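Local coordinates for protein xyloglucanase (Paenibacillus pabuli, PDB 2JEQ) that probably hydrolyses the beta-1,4-linked glucan backbone of xyloglucan, as a glycoside hydrolase of family 5, at residues A[90-95]-A[128-133]. Sequence-based numbering, arbitrary orientation.
Sequences VSYLNN and INIHGD. With BGC (beta-D-glucopyranose), chain B.
Asp133 accepts the backbone N-H groups of Tyr92 and Leu93 where the loops following neighbouring strands 85-88 and 125-129 of the (beta/alpha)8 barrel run side by side. Tyr92 N reaches the syn lone pair of Asp133 OD1 at 2.8 Å, almost straight (179°). Leu93 N meets Asp133 OD2 at 2.6 Å on the syn side, somewhat out of the carboxylate plane. Trp142 NE1 also binds OD2, and Leu93 CD2 packs against the Asp133 side chain, 3.7 Å from CG. Replacing this carboxylate by an alanine would probably leave both amides and the Trp142 indole N-H without acceptors and the 90-95 turn less firmly held. Bonds the other way run from His131 N to Val90 O, above the carbonyl plane, and from Gly132 N to Ser91 OG (2.9 Å), itself bonded to Glu53 O. Among apolar groups, the Ile130 and Tyr92 side chains cross at about a right angle, Ile130 CG1 4.1 Å from Tyr92 CE2, and Val90 touches Ile128. One water joins Tyr92 OH to Asn129 O, in plane at the ring edge. With CG anti to the backbone N (chi1 -159°), the His131 imidazole turns into the substrate cleft, where NE2 is hydrogen-bonded to glucose O3 at 2.9 Å.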
ATOM      1  N   VAL A  90       5.003   6.514   3.526  1.00 11.76           N
ATOM      2  CA  VAL A  90       5.986   7.565   3.866  1.00 11.67           C
ATOM      3  C   VAL A  90       6.567   8.170   2.600  1.00 11.70           C
ATOM      4  O   VAL A  90       7.078   7.439   1.724  1.00 11.97           O
ATOM      5  CB  VAL A  90       7.225   7.015   4.662  1.00 10.65           C
ATOM      6  CG1 VAL A  90       7.997   8.112   5.264  1.00  9.57           C
ATOM      7  CG2 VAL A  90       6.832   5.970   5.750  1.00 11.40           C
ATOM      8  N   SER A  91       6.596   9.501   2.558  1.00 12.13           N
ATOM      9  CA  SER A  91       7.254  10.255   1.490  1.00 12.39           C
ATOM     10  C   SER A  91       8.580  10.848   1.949  1.00 12.96           C
ATOM     11  O   SER A  91       8.742  11.270   3.109  1.00 12.10           O
ATOM     12  CB  SER A  91       6.353  11.408   1.025  1.00 12.93           C
ATOM     13  OG  SER A  91       5.303  10.872   0.238  1.00 14.54           O
ATOM     14  N   TYR A  92       9.523  10.896   1.028  1.00 12.43           N
ATOM     15  CA  TYR A  92      10.826  11.444   1.325  1.00 13.36           C
ATOM     16  C   TYR A  92      11.082  12.790   0.647  1.00 14.41           C
ATOM     17  O   TYR A  92      11.275  13.801   1.329  1.00 14.07           O
ATOM     18  CB  TYR A  92      11.884  10.379   1.056  1.00 13.14           C
ATOM     19  CG  TYR A  92      11.755   9.253   2.084  1.00 12.82           C
ATOM     20  CD1 TYR A  92      12.496   9.293   3.250  1.00 13.74           C
ATOM     21  CD2 TYR A  92      10.824   8.202   1.931  1.00 13.95           C
ATOM     22  CE1 TYR A  92      12.363   8.275   4.259  1.00 13.74           C
ATOM     23  CE2 TYR A  92      10.709   7.166   2.938  1.00 12.53           C
ATOM     24  CZ  TYR A  92      11.507   7.245   4.092  1.00 11.30           C
ATOM     25  OH  TYR A  92      11.451   6.300   5.111  1.00 12.44           O
ATOM     26  N   LEU A  93      11.067  12.801  -0.684  1.00 15.44           N
ATOM     27  CA  LEU A  93      11.051  14.046  -1.469  1.00 16.65           C
ATOM     28  C   LEU A  93      12.170  15.018  -1.082  1.00 17.66           C
ATOM     29  O   LEU A  93      13.347  14.658  -1.186  1.00 19.25           O
ATOM     30  CB  LEU A  93       9.645  14.695  -1.421  1.00 16.44           C
ATOM     31  CG  LEU A  93       8.460  13.782  -1.825  1.00 16.06           C
ATOM     32  CD1 LEU A  93       7.075  14.366  -1.500  1.00 16.72           C
ATOM     33  CD2 LEU A  93       8.519  13.387  -3.284  1.00 15.23           C
ATOM     34  N   ASN A  94      11.840  16.234  -0.657  1.00 17.79           N
ATOM     35  CA  ASN A  94      12.891  17.207  -0.373  1.00 18.92           C
ATOM     36  C   ASN A  94      13.632  17.013   0.946  1.00 18.77           C
ATOM     37  O   ASN A  94      14.659  17.646   1.181  1.00 18.42           O
ATOM     38  CB  ASN A  94      12.409  18.633  -0.552  1.00 19.41           C
ATOM     39  CG  ASN A  94      12.142  18.972  -2.023  1.00 22.50           C
ATOM     40  OD1 ASN A  94      12.698  18.342  -2.941  1.00 26.59           O
ATOM     41  ND2 ASN A  94      11.295  19.969  -2.250  1.00 24.67           N
ATOM     42  N   ASN A  95      13.143  16.084   1.758  1.00 18.74           N
ATOM     43  CA  ASN A  95      13.856  15.637   2.946  1.00 19.42           C
ATOM     44  C   ASN A  95      15.104  14.794   2.629  1.00 18.89           C
ATOM     45  O   ASN A  95      15.869  14.430   3.523  1.00 18.60           O
ATOM     46  CB  ASN A  95      12.897  14.894   3.894  1.00 19.06           C
ATOM     47  CG  ASN A  95      12.030  15.850   4.693  1.00 19.60           C
ATOM     48  OD1 ASN A  95      11.244  15.436   5.552  1.00 21.57           O
ATOM     49  ND2 ASN A  95      12.188  17.144   4.432  1.00 18.12           N
ATOM     50  N   ILE A 128       6.322  -0.233   5.870  1.00 14.94           N
ATOM     51  CA  ILE A 128       6.755   1.099   5.429  1.00 14.75           C
ATOM     52  C   ILE A 128       7.173   1.109   3.978  1.00 14.91           C
ATOM     53  O   ILE A 128       7.802   0.168   3.500  1.00 13.97           O
ATOM     54  CB  ILE A 128       7.892   1.744   6.316  1.00 14.41           C
ATOM     55  CG1 ILE A 128       9.162   0.880   6.397  1.00 14.13           C
ATOM     56  CG2 ILE A 128       7.340   2.066   7.715  1.00 15.78           C
ATOM     57  CD1 ILE A 128      10.267   1.570   7.271  1.00 13.85           C
ATOM     58  N   ASN A 129       6.832   2.176   3.265  1.00 15.11           N
ATOM     59  CA  ASN A 129       7.199   2.229   1.854  1.00 15.25           C
ATOM     60  C   ASN A 129       7.902   3.516   1.454  1.00 15.27           C
ATOM     61  O   ASN A 129       8.271   4.326   2.321  1.00 15.79           O
ATOM     62  CB  ASN A 129       5.970   1.952   0.965  1.00 14.47           C
ATOM     63  CG  ASN A 129       4.938   3.098   0.964  1.00 16.47           C
ATOM     64  OD1 ASN A 129       3.883   2.997   0.320  1.00 19.69           O
ATOM     65  ND2 ASN A 129       5.248   4.179   1.641  1.00 11.46           N
ATOM     66  N   ILE A 130       8.090   3.688   0.143  1.00 16.66           N
ATOM     67  CA  ILE A 130       8.336   4.994  -0.475  1.00 16.35           C
ATOM     68  C   ILE A 130       7.085   5.345  -1.312  1.00 17.02           C
ATOM     69  O   ILE A 130       6.746   4.642  -2.283  1.00 17.91           O
ATOM     70  CB  ILE A 130       9.651   5.020  -1.296  1.00 16.63           C
ATOM     71  CG1 ILE A 130      10.870   4.822  -0.386  1.00 15.91           C
ATOM     72  CG2 ILE A 130       9.845   6.389  -1.956  1.00 16.45           C
ATOM     73  CD1 ILE A 130      12.212   4.703  -1.142  1.00 16.10           C
ATOM     74  N   HIS A 131       6.373   6.407  -0.920  1.00 16.31           N
ATOM     75  CA  HIS A 131       5.018   6.666  -1.432  1.00 15.95           C
ATOM     76  C   HIS A 131       4.973   7.794  -2.481  1.00 16.10           C
ATOM     77  O   HIS A 131       4.930   7.511  -3.676  1.00 16.99           O
ATOM     78  CB  HIS A 131       4.062   6.981  -0.264  1.00 15.71           C
ATOM     79  CG  HIS A 131       2.605   6.766  -0.579  1.00 14.68           C
ATOM     80  ND1 HIS A 131       1.972   5.554  -0.387  1.00 15.51           N
ATOM     81  CD2 HIS A 131       1.661   7.607  -1.069  1.00 15.16           C
ATOM     82  CE1 HIS A 131       0.703   5.660  -0.736  1.00 13.33           C
ATOM     83  NE2 HIS A 131       0.486   6.897  -1.156  1.00 14.95           N
ATOM     84  N   GLY A 132       4.987   9.051  -2.035  1.00 15.50           N
ATOM     85  CA  GLY A 132       4.851  10.227  -2.947  1.00 15.73           C
ATOM     86  C   GLY A 132       5.959  10.331  -3.989  1.00 15.19           C
ATOM     87  O   GLY A 132       5.724  10.806  -5.096  1.00 15.94           O
ATOM     88  N   ASP A 133       7.160   9.859  -3.628  1.00 14.27           N
ATOM     89  CA  ASP A 133       8.384   9.955  -4.443  1.00 14.70           C
ATOM     90  C   ASP A 133       8.279   9.329  -5.822  1.00 14.32           C
ATOM     91  O   ASP A 133       8.922   9.813  -6.757  1.00 14.56           O
ATOM     92  CB  ASP A 133       9.593   9.362  -3.708  1.00 13.72           C
ATOM     93  CG  ASP A 133       9.844  10.046  -2.387  1.00 15.50           C
ATOM     94  OD1 ASP A 133       8.997   9.902  -1.492  1.00 11.97           O
ATOM     95  OD2 ASP A 133      10.883  10.719  -2.237  1.00 14.11           O
TER
HETATM   96  C2  BGC B   1      -2.654   6.130  -3.346  1.00 29.37           C
HETATM   97  C3  BGC B   1      -3.103   7.101  -2.260  1.00 27.54           C
HETATM   98  C4  BGC B   1      -4.399   7.844  -2.662  1.00 28.89           C
HETATM   99  C5  BGC B   1      -5.449   6.839  -3.177  1.00 30.97           C
HETATM  100  C6  BGC B   1      -6.827   7.390  -3.586  1.00 32.88           C
HETATM  101  C1  BGC B   1      -3.882   5.295  -3.659  1.00 29.98           C
HETATM  102  O1  BGC B   1      -3.606   4.165  -4.444  1.00 33.21           O
HETATM  103  O2  BGC B   1      -1.573   5.336  -2.892  1.00 29.79           O
HETATM  104  O3  BGC B   1      -2.066   8.012  -2.024  1.00 28.36           O
HETATM  105  O4  BGC B   1      -4.877   8.572  -1.552  1.00 24.56           O
HETATM  106  O5  BGC B   1      -4.819   6.162  -4.259  1.00 31.05           O
HETATM  107  O6  BGC B   1      -6.711   8.398  -4.579  1.00 34.92           O
HETATM  108  O   HOH W   1      10.020   3.859   4.174  1.00 15.00           O